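Local atomic coordinates of (R)-S-adenosyl-L-methionine hydrolase (Thermus thermophilus, PDB entry 2CW5), a protein that hydrolyses S-adenosyl-L-methionine to adenosine and L-methionine, working as a homotrimer and lacking chlorinase or fluorinase activity. Residues C[44-49]-C[246-251]; C[50-55]-C[65-70]; C[81-86]-C[149-154]; C[198-203]-C[231-236]. All coordinates share one frame; numbering follows the deposited sequence.

Contact 1: residues C[44-49]-C[246-251]; sequences DLRRAA and LKEGMP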
loop_
_atom_site.group_PDB
_atom_site.type_symbol
_atom_site.label_atom_id
_atom_site.label_comp_id
_atom_site.label_asym_id
_atom_site.label_seq_id
_atom_site.Cartn_x
_atom_site.Cartn_y
_atom_site.Cartn_z
ATOM N N ASP C 44 -12.223 -8.369 -9.051
ATOM C CA ASP C 44 -11.644 -8.842 -10.314
ATOM C C ASP C 44 -10.943 -10.187 -10.110
ATOM O O ASP C 44 -9.745 -10.238 -9.824
ATOM C CB ASP C 44 -10.637 -7.821 -10.852
ATOM C CG ASP C 44 -10.277 -8.060 -12.313
ATOM O OD1 ASP C 44 -10.352 -9.215 -12.786
ATOM O OD2 ASP C 44 -9.898 -7.085 -12.991
ATOM N N LEU C 45 -11.692 -11.273 -10.279
ATOM C CA LEU C 45 -11.155 -12.618 -10.092
ATOM C C LEU C 45 -10.112 -13.059 -11.114
ATOM O O LEU C 45 -9.172 -13.773 -10.771
ATOM C CB LEU C 45 -12.295 -13.641 -10.074
ATOM C CG LEU C 45 -13.319 -13.477 -8.949
ATOM C CD1 LEU C 45 -14.394 -14.546 -9.083
ATOM C CD2 LEU C 45 -12.622 -13.583 -7.599
ATOM N N ARG C 46 -10.274 -12.653 -12.367
ATOM C CA ARG C 46 -9.326 -13.054 -13.400
ATOM C C ARG C 46 -7.959 -12.430 -13.156
ATOM O O ARG C 46 -6.937 -13.073 -13.343
ATOM C CB ARG C 46 -9.862 -12.666 -14.780
ATOM C CG ARG C 46 -11.158 -13.389 -15.139
ATOM C CD ARG C 46 -11.836 -12.739 -16.332
ATOM N NE ARG C 46 -11.161 -13.007 -17.599
ATOM C CZ ARG C 46 -11.487 -13.994 -18.427
ATOM N NH1 ARG C 46 -12.482 -14.818 -18.123
ATOM N NH2 ARG C 46 -10.837 -14.142 -19.574
ATOM N N ARG C 47 -7.953 -11.172 -12.726
ATOM C CA ARG C 47 -6.717 -10.462 -12.437
ATOM C C ARG C 47 -6.033 -11.147 -11.264
ATOM O O ARG C 47 -4.820 -11.399 -11.284
ATOM C CB ARG C 47 -7.036 -9.002 -12.083
ATOM C CG ARG C 47 -5.858 -8.181 -11.579
ATOM C CD ARG C 47 -4.805 -7.950 -12.642
ATOM N NE ARG C 47 -3.717 -7.122 -12.125
ATOM C CZ ARG C 47 -3.767 -5.797 -12.017
ATOM N NH1 ARG C 47 -4.853 -5.135 -12.402
ATOM N NH2 ARG C 47 -2.740 -5.134 -11.500
ATOM N N ALA C 48 -6.825 -11.469 -10.247
ATOM C CA ALA C 48 -6.300 -12.123 -9.054
ATOM C C ALA C 48 -5.824 -13.538 -9.349
ATOM O O ALA C 48 -4.790 -13.971 -8.827
ATOM C CB ALA C 48 -7.364 -12.139 -7.952
ATOM N N ALA C 49 -6.570 -14.264 -10.182
ATOM C CA ALA C 49 -6.183 -15.632 -10.537
ATOM C C ALA C 49 -4.825 -15.611 -11.223
ATOM O O ALA C 49 -3.972 -16.464 -10.966
ATOM C CB ALA C 49 -7.216 -16.258 -11.480
ATOM N N LEU C 246 -9.279 -2.675 -25.587
ATOM C CA LEU C 246 -9.420 -4.102 -25.305
ATOM C C LEU C 246 -10.274 -4.392 -24.077
ATOM O O LEU C 246 -10.426 -3.549 -23.193
ATOM C CB LEU C 246 -8.042 -4.739 -25.116
ATOM C CG LEU C 246 -7.046 -4.532 -26.260
ATOM C CD1 LEU C 246 -5.727 -5.206 -25.918
ATOM C CD2 LEU C 246 -7.618 -5.097 -27.551
ATOM N N LYS C 247 -10.827 -5.599 -24.036
ATOM C CA LYS C 247 -11.650 -6.038 -22.919
ATOM C C LYS C 247 -11.435 -7.527 -22.666
ATOM O O LYS C 247 -11.128 -8.281 -23.590
ATOM C CB LYS C 247 -13.130 -5.761 -23.206
ATOM C CG LYS C 247 -13.471 -4.279 -23.249
ATOM C CD LYS C 247 -14.973 -4.041 -23.213
ATOM C CE LYS C 247 -15.292 -2.561 -23.008
ATOM N NZ LYS C 247 -14.785 -1.711 -24.123
ATOM N N GLU C 248 -11.582 -7.946 -21.413
ATOM C CA GLU C 248 -11.411 -9.351 -21.059
ATOM C C GLU C 248 -12.407 -10.214 -21.824
ATOM O O GLU C 248 -13.553 -9.808 -22.046
ATOM C CB GLU C 248 -11.612 -9.556 -19.554
ATOM C CG GLU C 248 -10.581 -8.850 -18.691
ATOM C CD GLU C 248 -11.033 -7.473 -18.231
ATOM O OE1 GLU C 248 -11.680 -6.748 -19.024
ATOM O OE2 GLU C 248 -10.729 -7.114 -17.073
ATOM N N GLY C 249 -11.960 -11.403 -22.224
ATOM C CA GLY C 249 -12.820 -12.315 -22.957
ATOM C C GLY C 249 -12.719 -12.139 -24.456
ATOM O O GLY C 249 -13.125 -13.009 -25.223
HETATM N N MSE C 250 -12.170 -11.008 -24.879
HETATM C CA MSE C 250 -12.019 -10.723 -26.293
HETATM C C MSE C 250 -11.150 -11.807 -26.926
HETATM O O MSE C 250 -10.089 -12.147 -26.405
HETATM C CB MSE C 250 -11.370 -9.355 -26.462
HETATM C CG MSE C 250 -11.641 -8.667 -27.769
HETATM SE SE MSE C 250 -11.051 -6.827 -27.647
HETATM C CE MSE C 250 -12.572 -6.094 -26.713
ATOM N N PRO C 251 -11.597 -12.376 -28.054
ATOM C CA PRO C 251 -10.778 -13.418 -28.676
ATOM C C PRO C 251 -9.443 -12.925 -29.233
ATOM O O PRO C 251 -9.311 -11.780 -29.677
ATOM C CB PRO C 251 -11.700 -13.995 -29.753
ATOM C CG PRO C 251 -12.609 -12.852 -30.083
ATOM C CD PRO C 251 -12.899 -12.246 -28.732
HETATM O O HOH W 1 -9.448 -9.021 -15.286
#

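Contact 2: residues C[50-55]-C[65-70]; sequences YALFEA and VLAVVD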
loop_
_atom_site.group_PDB
_atom_site.type_symbol
_atom_site.label_atom_id
_atom_site.label_comp_id
_atom_site.label_asym_id
_atom_site.label_seq_id
_atom_site.Cartn_x
_atom_site.Cartn_y
_atom_site.Cartn_z
ATOM N N TYR C 50 -4.627 -14.637 -12.104
ATOM C CA TYR C 50 -3.360 -14.540 -12.824
ATOM C C TYR C 50 -2.206 -14.196 -11.885
ATOM O O TYR C 50 -1.121 -14.774 -11.994
ATOM C CB TYR C 50 -3.442 -13.501 -13.952
ATOM C CG TYR C 50 -2.147 -13.395 -14.739
ATOM C CD1 TYR C 50 -1.639 -14.500 -15.428
ATOM C CD2 TYR C 50 -1.404 -12.214 -14.750
ATOM C CE1 TYR C 50 -0.425 -14.433 -16.103
ATOM C CE2 TYR C 50 -0.179 -12.136 -15.429
ATOM C CZ TYR C 50 0.301 -13.252 -16.099
ATOM O OH TYR C 50 1.507 -13.200 -16.761
ATOM N N ALA C 51 -2.434 -13.262 -10.961
ATOM C CA ALA C 51 -1.393 -12.868 -10.013
ATOM C C ALA C 51 -0.875 -14.078 -9.227
ATOM O O ALA C 51 0.324 -14.202 -8.988
ATOM C CB ALA C 51 -1.924 -11.804 -9.053
ATOM N N LEU C 52 -1.783 -14.959 -8.815
ATOM C CA LEU C 52 -1.393 -16.157 -8.078
ATOM C C LEU C 52 -0.573 -17.073 -8.985
ATOM O O LEU C 52 0.454 -17.607 -8.580
ATOM C CB LEU C 52 -2.635 -16.894 -7.568
ATOM C CG LEU C 52 -3.433 -16.149 -6.488
ATOM C CD1 LEU C 52 -4.737 -16.895 -6.198
ATOM C CD2 LEU C 52 -2.595 -16.030 -5.219
ATOM N N PHE C 53 -1.042 -17.243 -10.218
ATOM C CA PHE C 53 -0.375 -18.070 -11.221
ATOM C C PHE C 53 1.066 -17.593 -11.422
ATOM O O PHE C 53 2.004 -18.387 -11.505
ATOM C CB PHE C 53 -1.150 -17.947 -12.535
ATOM C CG PHE C 53 -0.548 -18.697 -13.682
ATOM C CD1 PHE C 53 -0.722 -20.075 -13.803
ATOM C CD2 PHE C 53 0.157 -18.018 -14.674
ATOM C CE1 PHE C 53 -0.205 -20.763 -14.899
ATOM C CE2 PHE C 53 0.679 -18.700 -15.779
ATOM C CZ PHE C 53 0.495 -20.076 -15.890
ATOM N N GLU C 54 1.215 -16.278 -11.489
ATOM C CA GLU C 54 2.496 -15.628 -11.701
ATOM C C GLU C 54 3.538 -15.884 -10.605
ATOM O O GLU C 54 4.711 -16.116 -10.896
ATOM C CB GLU C 54 2.242 -14.124 -11.857
ATOM C CG GLU C 54 3.446 -13.266 -12.142
ATOM C CD GLU C 54 3.060 -11.984 -12.872
ATOM O OE1 GLU C 54 2.127 -11.289 -12.415
ATOM O OE2 GLU C 54 3.687 -11.676 -13.906
ATOM N N ALA C 55 3.105 -15.876 -9.350
ATOM C CA ALA C 55 4.029 -16.052 -8.234
ATOM C C ALA C 55 4.177 -17.442 -7.628
ATOM O O ALA C 55 5.230 -17.767 -7.072
ATOM C CB ALA C 55 3.667 -15.061 -7.130
ATOM N N VAL C 65 -1.125 -20.122 0.996
ATOM C CA VAL C 65 -1.521 -19.020 0.131
ATOM C C VAL C 65 -2.914 -18.546 0.522
ATOM O O VAL C 65 -3.913 -19.210 0.229
ATOM C CB VAL C 65 -1.547 -19.446 -1.357
ATOM C CG1 VAL C 65 -1.888 -18.242 -2.239
ATOM C CG2 VAL C 65 -0.206 -20.039 -1.754
ATOM N N LEU C 66 -2.956 -17.411 1.213
ATOM C CA LEU C 66 -4.196 -16.799 1.659
ATOM C C LEU C 66 -4.587 -15.759 0.616
ATOM O O LEU C 66 -3.861 -14.792 0.387
ATOM C CB LEU C 66 -3.980 -16.131 3.022
ATOM C CG LEU C 66 -5.108 -15.269 3.598
ATOM C CD1 LEU C 66 -6.363 -16.109 3.756
ATOM C CD2 LEU C 66 -4.678 -14.701 4.944
ATOM N N ALA C 67 -5.726 -15.966 -0.031
ATOM C CA ALA C 67 -6.172 -15.034 -1.058
ATOM C C ALA C 67 -7.636 -14.698 -0.851
ATOM O O ALA C 67 -8.494 -15.577 -0.908
ATOM C CB ALA C 67 -5.956 -15.637 -2.443
ATOM N N VAL C 68 -7.920 -13.422 -0.608
ATOM C CA VAL C 68 -9.292 -12.990 -0.370
ATOM C C VAL C 68 -9.768 -11.965 -1.391
ATOM O O VAL C 68 -9.369 -10.798 -1.345
ATOM C CB VAL C 68 -9.444 -12.390 1.042
ATOM C CG1 VAL C 68 -10.908 -12.014 1.294
ATOM C CG2 VAL C 68 -8.963 -13.387 2.088
ATOM N N VAL C 69 -10.615 -12.422 -2.312
ATOM C CA VAL C 69 -11.194 -11.584 -3.365
ATOM C C VAL C 69 -12.581 -12.145 -3.683
ATOM O O VAL C 69 -12.711 -13.324 -3.998
ATOM C CB VAL C 69 -10.361 -11.627 -4.675
ATOM C CG1 VAL C 69 -11.008 -10.734 -5.732
ATOM C CG2 VAL C 69 -8.923 -11.183 -4.412
ATOM N N ASP C 70 -13.615 -11.311 -3.607
ATOM C CA ASP C 70 -14.973 -11.777 -3.899
ATOM C C ASP C 70 -15.701 -10.847 -4.856
ATOM O O ASP C 70 -16.196 -11.331 -5.901
ATOM C CB ASP C 70 -15.788 -11.901 -2.612
ATOM C CG ASP C 70 -15.201 -12.902 -1.645
ATOM O OD1 ASP C 70 -14.048 -12.698 -1.209
ATOM O OD2 ASP C 70 -15.893 -13.891 -1.318
#

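Contact 3: residues C[81-86]-C[149-154]; sequences AALGRW and LPPEGL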
loop_
_atom_site.group_PDB
_atom_site.type_symbol
_atom_site.label_atom_id
_atom_site.label_comp_id
_atom_site.label_asym_id
_atom_site.label_seq_id
_atom_site.Cartn_x
_atom_site.Cartn_y
_atom_site.Cartn_z
ATOM N N ALA C 81 -10.334 -24.396 2.196
ATOM C CA ALA C 81 -8.900 -24.582 2.288
ATOM C C ALA C 81 -8.695 -25.788 1.369
ATOM O O ALA C 81 -9.423 -26.776 1.478
ATOM C CB ALA C 81 -8.495 -24.924 3.701
ATOM N N ALA C 82 -7.748 -25.686 0.442
ATOM C CA ALA C 82 -7.448 -26.776 -0.489
ATOM C C ALA C 82 -5.969 -27.108 -0.328
ATOM O O ALA C 82 -5.133 -26.208 -0.258
ATOM C CB ALA C 82 -7.750 -26.351 -1.917
ATOM N N LEU C 83 -5.650 -28.396 -0.279
ATOM C CA LEU C 83 -4.276 -28.835 -0.063
ATOM C C LEU C 83 -3.624 -29.546 -1.244
ATOM O O LEU C 83 -4.160 -30.518 -1.773
ATOM C CB LEU C 83 -4.232 -29.764 1.152
ATOM C CG LEU C 83 -5.031 -29.333 2.388
ATOM C CD1 LEU C 83 -5.130 -30.504 3.360
ATOM C CD2 LEU C 83 -4.371 -28.135 3.050
ATOM N N GLY C 84 -2.457 -29.044 -1.638
ATOM C CA GLY C 84 -1.689 -29.631 -2.723
ATOM C C GLY C 84 -0.241 -29.477 -2.292
ATOM O O GLY C 84 0.047 -29.595 -1.097
ATOM N N ARG C 85 0.665 -29.225 -3.236
ATOM C CA ARG C 85 2.069 -29.017 -2.894
ATOM C C ARG C 85 2.111 -27.739 -2.061
ATOM O O ARG C 85 2.980 -27.555 -1.209
ATOM C CB ARG C 85 2.936 -28.839 -4.149
ATOM C CG ARG C 85 2.984 -30.047 -5.064
ATOM C CD ARG C 85 4.300 -30.109 -5.838
ATOM N NE ARG C 85 4.506 -28.967 -6.725
ATOM C CZ ARG C 85 3.858 -28.774 -7.872
ATOM N NH1 ARG C 85 2.948 -29.647 -8.287
ATOM N NH2 ARG C 85 4.125 -27.706 -8.610
ATOM N N TRP C 86 1.172 -26.844 -2.345
ATOM C CA TRP C 86 1.037 -25.595 -1.601
ATOM C C TRP C 86 -0.357 -25.673 -0.991
ATOM O O TRP C 86 -1.172 -26.490 -1.412
ATOM C CB TRP C 86 1.135 -24.381 -2.530
ATOM C CG TRP C 86 2.520 -24.145 -3.063
ATOM C CD1 TRP C 86 3.567 -23.566 -2.404
ATOM C CD2 TRP C 86 3.016 -24.522 -4.350
ATOM N NE1 TRP C 86 4.688 -23.559 -3.204
ATOM C CE2 TRP C 86 4.376 -24.142 -4.403
ATOM C CE3 TRP C 86 2.443 -25.148 -5.467
ATOM C CZ2 TRP C 86 5.176 -24.367 -5.532
ATOM C CZ3 TRP C 86 3.238 -25.373 -6.589
ATOM C CH2 TRP C 86 4.591 -24.982 -6.611
ATOM N N LEU C 149 -1.065 -27.291 12.145
ATOM C CA LEU C 149 -2.182 -28.068 12.670
ATOM C C LEU C 149 -2.950 -28.739 11.528
ATOM O O LEU C 149 -3.054 -28.190 10.432
ATOM C CB LEU C 149 -3.100 -27.160 13.490
ATOM C CG LEU C 149 -2.456 -26.582 14.751
ATOM C CD1 LEU C 149 -3.375 -25.556 15.390
ATOM C CD2 LEU C 149 -2.150 -27.711 15.725
ATOM N N PRO C 150 -3.512 -29.932 11.781
ATOM C CA PRO C 150 -4.272 -30.706 10.791
ATOM C C PRO C 150 -5.417 -29.961 10.117
ATOM O O PRO C 150 -6.186 -29.260 10.769
ATOM C CB PRO C 150 -4.757 -31.906 11.598
ATOM C CG PRO C 150 -4.933 -31.336 12.961
ATOM C CD PRO C 150 -3.674 -30.517 13.124
ATOM N N PRO C 151 -5.546 -30.116 8.790
ATOM C CA PRO C 151 -6.607 -29.449 8.033
ATOM C C PRO C 151 -8.017 -29.825 8.484
ATOM O O PRO C 151 -8.911 -28.979 8.503
ATOM C CB PRO C 151 -6.314 -29.862 6.591
ATOM C CG PRO C 151 -5.667 -31.198 6.746
ATOM C CD PRO C 151 -4.731 -30.969 7.906
ATOM N N GLU C 152 -8.215 -31.088 8.853
ATOM C CA GLU C 152 -9.528 -31.540 9.305
ATOM C C GLU C 152 -9.984 -30.757 10.533
ATOM O O GLU C 152 -11.158 -30.793 10.901
ATOM C CB GLU C 152 -9.514 -33.041 9.623
ATOM C CG GLU C 152 -8.373 -33.498 10.515
ATOM C CD GLU C 152 -7.202 -34.048 9.726
ATOM O OE1 GLU C 152 -6.675 -33.325 8.855
ATOM O OE2 GLU C 152 -6.805 -35.209 9.976
ATOM N N GLY C 153 -9.053 -30.051 11.165
ATOM C CA GLY C 153 -9.399 -29.259 12.329
ATOM C C GLY C 153 -10.080 -27.957 11.938
ATOM O O GLY C 153 -10.565 -27.224 12.794
ATOM N N LEU C 154 -10.123 -27.674 10.639
ATOM C CA LEU C 154 -10.736 -26.447 10.130
ATOM C C LEU C 154 -12.245 -26.541 9.963
ATOM O O LEU C 154 -12.968 -25.579 10.227
ATOM C CB LEU C 154 -10.120 -26.080 8.783
ATOM C CG LEU C 154 -8.635 -25.728 8.778
ATOM C CD1 LEU C 154 -8.136 -25.641 7.338
ATOM C CD2 LEU C 154 -8.433 -24.404 9.507
#

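Contact 4: residues C[198-203]-C[231-236]; sequences GFVEVG and LEVAVN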
loop_
_atom_site.group_PDB
_atom_site.type_symbol
_atom_site.label_atom_id
_atom_site.label_comp_id
_atom_site.label_asym_id
_atom_site.label_seq_id
_atom_site.Cartn_x
_atom_site.Cartn_y
_atom_site.Cartn_z
ATOM N N GLY C 198 5.592 -13.580 -36.354
ATOM C CA GLY C 198 4.183 -13.776 -36.646
ATOM C C GLY C 198 3.315 -12.593 -36.254
ATOM O O GLY C 198 3.820 -11.538 -35.865
ATOM N N PHE C 199 2.001 -12.770 -36.357
ATOM C CA PHE C 199 1.045 -11.721 -36.019
ATOM C C PHE C 199 -0.101 -12.280 -35.184
ATOM O O PHE C 199 -0.526 -13.419 -35.369
ATOM C CB PHE C 199 0.468 -11.099 -37.293
ATOM C CG PHE C 199 1.437 -10.236 -38.047
ATOM C CD1 PHE C 199 1.758 -8.963 -37.588
ATOM C CD2 PHE C 199 2.033 -10.696 -39.218
ATOM C CE1 PHE C 199 2.656 -8.158 -38.287
ATOM C CE2 PHE C 199 2.931 -9.901 -39.921
ATOM C CZ PHE C 199 3.243 -8.629 -39.455
ATOM N N VAL C 200 -0.597 -11.470 -34.259
ATOM C CA VAL C 200 -1.705 -11.883 -33.417
ATOM C C VAL C 200 -2.846 -10.897 -33.655
ATOM O O VAL C 200 -2.634 -9.686 -33.695
ATOM C CB VAL C 200 -1.297 -11.902 -31.920
ATOM C CG1 VAL C 200 -0.939 -10.503 -31.444
ATOM C CG2 VAL C 200 -2.414 -12.483 -31.090
ATOM N N GLU C 201 -4.049 -11.422 -33.843
ATOM C CA GLU C 201 -5.204 -10.580 -34.091
ATOM C C GLU C 201 -6.106 -10.475 -32.870
ATOM O O GLU C 201 -6.555 -11.483 -32.321
ATOM C CB GLU C 201 -5.996 -11.118 -35.284
ATOM C CG GLU C 201 -7.244 -10.316 -35.611
ATOM C CD GLU C 201 -7.908 -10.770 -36.894
ATOM O OE1 GLU C 201 -7.303 -10.592 -37.977
ATOM O OE2 GLU C 201 -9.034 -11.306 -36.821
ATOM N N VAL C 202 -6.356 -9.243 -32.446
ATOM C CA VAL C 202 -7.213 -8.977 -31.298
ATOM C C VAL C 202 -7.865 -7.603 -31.455
ATOM O O VAL C 202 -7.209 -6.640 -31.849
ATOM C CB VAL C 202 -6.408 -9.021 -29.974
ATOM C CG1 VAL C 202 -5.289 -7.996 -30.001
ATOM C CG2 VAL C 202 -7.335 -8.766 -28.788
ATOM N N GLY C 203 -9.160 -7.527 -31.163
ATOM C CA GLY C 203 -9.876 -6.267 -31.270
ATOM C C GLY C 203 -9.932 -5.713 -32.681
ATOM O O GLY C 203 -10.053 -4.503 -32.876
ATOM N N LEU C 231 1.167 -15.220 -23.847
ATOM C CA LEU C 231 1.332 -14.152 -24.826
ATOM C C LEU C 231 0.704 -12.878 -24.275
ATOM O O LEU C 231 -0.374 -12.908 -23.684
ATOM C CB LEU C 231 0.677 -14.531 -26.165
ATOM C CG LEU C 231 0.816 -13.517 -27.315
ATOM C CD1 LEU C 231 0.656 -14.217 -28.654
ATOM C CD2 LEU C 231 -0.214 -12.412 -27.166
ATOM N N GLU C 232 1.397 -11.759 -24.459
ATOM C CA GLU C 232 0.909 -10.476 -23.980
ATOM C C GLU C 232 0.899 -9.454 -25.110
ATOM O O GLU C 232 1.621 -9.603 -26.095
ATOM C CB GLU C 232 1.795 -9.972 -22.834
ATOM C CG GLU C 232 1.603 -10.724 -21.519
ATOM C CD GLU C 232 2.568 -10.276 -20.428
ATOM O OE1 GLU C 232 2.866 -9.065 -20.344
ATOM O OE2 GLU C 232 3.012 -11.135 -19.640
ATOM N N VAL C 233 0.063 -8.430 -24.959
ATOM C CA VAL C 233 -0.051 -7.349 -25.936
ATOM C C VAL C 233 0.139 -6.030 -25.198
ATOM O O VAL C 233 -0.637 -5.694 -24.302
ATOM C CB VAL C 233 -1.438 -7.332 -26.614
ATOM C CG1 VAL C 233 -1.583 -6.076 -27.480
ATOM C CG2 VAL C 233 -1.611 -8.574 -27.472
ATOM N N ALA C 234 1.173 -5.282 -25.572
ATOM C CA ALA C 234 1.448 -4.012 -24.916
ATOM C C ALA C 234 1.612 -2.853 -25.887
ATOM O O ALA C 234 1.778 -3.042 -27.090
ATOM C CB ALA C 234 2.700 -4.138 -24.051
ATOM N N VAL C 235 1.550 -1.645 -25.340
ATOM C CA VAL C 235 1.727 -0.428 -26.116
ATOM C C VAL C 235 2.888 0.303 -25.468
ATOM O O VAL C 235 2.868 0.560 -24.263
ATOM C CB VAL C 235 0.472 0.476 -26.066
ATOM C CG1 VAL C 235 0.802 1.857 -26.616
ATOM C CG2 VAL C 235 -0.654 -0.148 -26.878
ATOM N N ASN C 236 3.903 0.621 -26.262
ATOM C CA ASN C 236 5.075 1.324 -25.753
ATOM C C ASN C 236 4.627 2.596 -25.039
ATOM O O ASN C 236 3.916 3.421 -25.614
ATOM C CB ASN C 236 6.015 1.678 -26.906
ATOM C CG ASN C 236 7.412 2.027 -26.433
ATOM O OD1 ASN C 236 7.590 2.869 -25.554
ATOM N ND2 ASN C 236 8.412 1.381 -27.020
#

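Contact 1: residues C[44-49]-C[246-251]
Arg-46, in the first turn of helix 45-55, lies in van der Waals contact alongside Glu-248 of the C-terminal domain, the side chains pointing opposite ways. Arg-46 NE is 4.0 Å from Glu-248 CB, and the guanidinium is turned 81° from the carboxylate. Arg-46 NH2 also comes 4.0 Å from Gly-249 N; at positive phi in a type II turn, that glycine suits a place where a side chain would jam against the preceding carbonyl. A bend at chi3 (73°) sends the arginine on to a salt bridge with Glu-177 and hydrogen bonds to the carbonyls of Val-178 and Leu-179, all on strand 175-181.

The polar link is a water, which donates to Asp-44 OD1 at 2.7 Å and to Glu-248 OE2 at 2.9 Å. Asp-44 is also the helix N-cap: Arg-47 N gives OD1 a bond of 3.1 Å from above the carboxylate plane. Replacing Asp-44 by alanine is likely to leave the helix start uncapped, and Arg-47 N and the water each short of an acceptor.

Asp-44 OD2 and Glu-248 OE2, 4.2 Å apart, probably repel as like charges; the shared water, and a long, weak ion pair of Glu-248 with Arg-241, may offset that cost.

Contact 2: residues C[50-55]-C[65-70]
With CG anti to its carbonyl carbon (chi1 -67°) and an extended second torsion (chi2 173°), Leu-52 carries both methyls off helix 45-55 toward strand 64-68. Val-65 answers by setting CG1 anti to its backbone N (chi1 -177°), which raises that methyl toward the helix. The side chains overlap flank to flank, Leu-52 CD2 resting 3.8 Å from Val-65 CG1. The other branch, Leu-52 CD1, comes within 4.1 Å of Ala-67 CB.

A forked leucine suits this place because each methyl can meet a different residue on one face of the strand. Ala-67 is small enough to let the helix lie close, and Leu-95 also packs on it. Leu-66, between them, faces away and meets Phe-138 and Ala-142 of helix 133-147, so helices cover the strand on both sides. Leu-52 also touches Leu-7 of the adjacent strand 4-8 and Leu-36 of strand 34-37 beyond it, extending the apolar layer. Asp-70, probably important for activity, lies two residues after strand 64-68.

No hydrogen bond joins the two segments and all three touching residues are buried. The chemistry is therefore purely hydrophobic, a non-directional fit of methyl groups that joins helix to sheet.

Contact 3: residues C[81-86]-C[149-154]
Leu-83 and Pro-151 have the most surface buried here, and they meet at about a right angle. The leucine's CD1 points at the flank of the proline ring, lying 3.5 Å from both CB and CG of Pro-151, so one methyl meets two neighbouring ring carbons. The CD1 to CG approach is tighter than usual van der Waals contact. With CG anti to its carbonyl carbon (chi1 -44°), Leu-83 leans out from strand 79-83 to reach the ring. Proline suits its end of the pair: it is rigid and apolar, and its fixed phi fits the start of the short 3-10 turn 151-153. Both partners also pack on Arg-107 and Phe-109 of the adjoining strand 107-110.

Ala-81, two residues earlier and so on the same face of the strand, makes the second meeting. Its CB lies 3.7 Å from CD1 of Leu-154, a buried leucine that also touches Ala-141, His-144 and Leu-145 of helix 133-147. A small residue on the strand leaves room for this longer one.

The two methyl meetings seat the turn after helix 133-147 on one face of the mixed sheet, before the chain enters strand 157-158, at one edge of the sheet within this chain. Such packing of the link between a helix and the next strand against the sheet belongs to the alpha/beta fold of the N-terminal domain.

Contact 4: residues C[198-203]-C[231-236]
Leu-231 begins strand 231-235 by reaching across to Val-200 of strand 199-202. Its CG is anti to the backbone N (chi1 -178°), which stretches the chain away from its own strand until CD1 lies 4.3 Å from Val-200 CG2. Leu-254 of strand 251-254 touches the same leucine, while the backbone of Leu-231 is hydrogen-bonded to Thr-189 on the adjacent strand.

Glu-232 turns to the other face of the strand. By similarity it binds S-adenosyl-L-methionine, and its OE1 has a weak hydrogen bond with the hydroxyl of Tyr-224.

Val-233 brings the strand back to the interior, and its CG2 stands 4.5 Å from Val-200 CG1. Val-200 thus offers one methyl to each partner; its CG1 is flanked by the backbone N and carbonyl carbon (chi1 64°), leaving CG2 anti to the N. Branched apolar residues suit this buried space, filling it without bringing in a polar side-chain atom. Val-207, Ala-223 and Val-252 pack round Val-200 as well.

Ala-234 again faces outward, against Asn-186 and Tyr-224. Val-235, by similarity part of the adenosine and S-adenosyl-L-methionine sites, follows at the end of the strand.

The nearest alpha carbons, of Val-200 and Val-233, are 8.9 Å apart and no hydrogen bond joins the segments, because the strands are not neighbours in the sheet. They face each other through their side chains, consistent with the apolar interior of a curled antiparallel sheet, the barrel-like C-terminal domain of this family.

Overall arrangement
Contact 1 closes the longest loop of the four and joins the two domains; the other three form within it, one after another. Contacts 2 and 3 belong to the N-terminal domain and reach the same mixed sheet, their centres about 17 Å apart, whereas contact 4 lies in the antiparallel sheet of the C-terminal domain, about 40 Å between centres from contact 3. Helix 45-55 links contacts 1 and 2, with Ala-48 packing on Val-69. On the far side of contact 1, Leu-246 and Pro-251 touch Val-202 of contact 4. The helix thus stands between the domains: Tyr-50 approaches Glu-232, a predicted substrate-binding residue, while Asp-70, probably important for activity, ends segment 65-70 of contact 2.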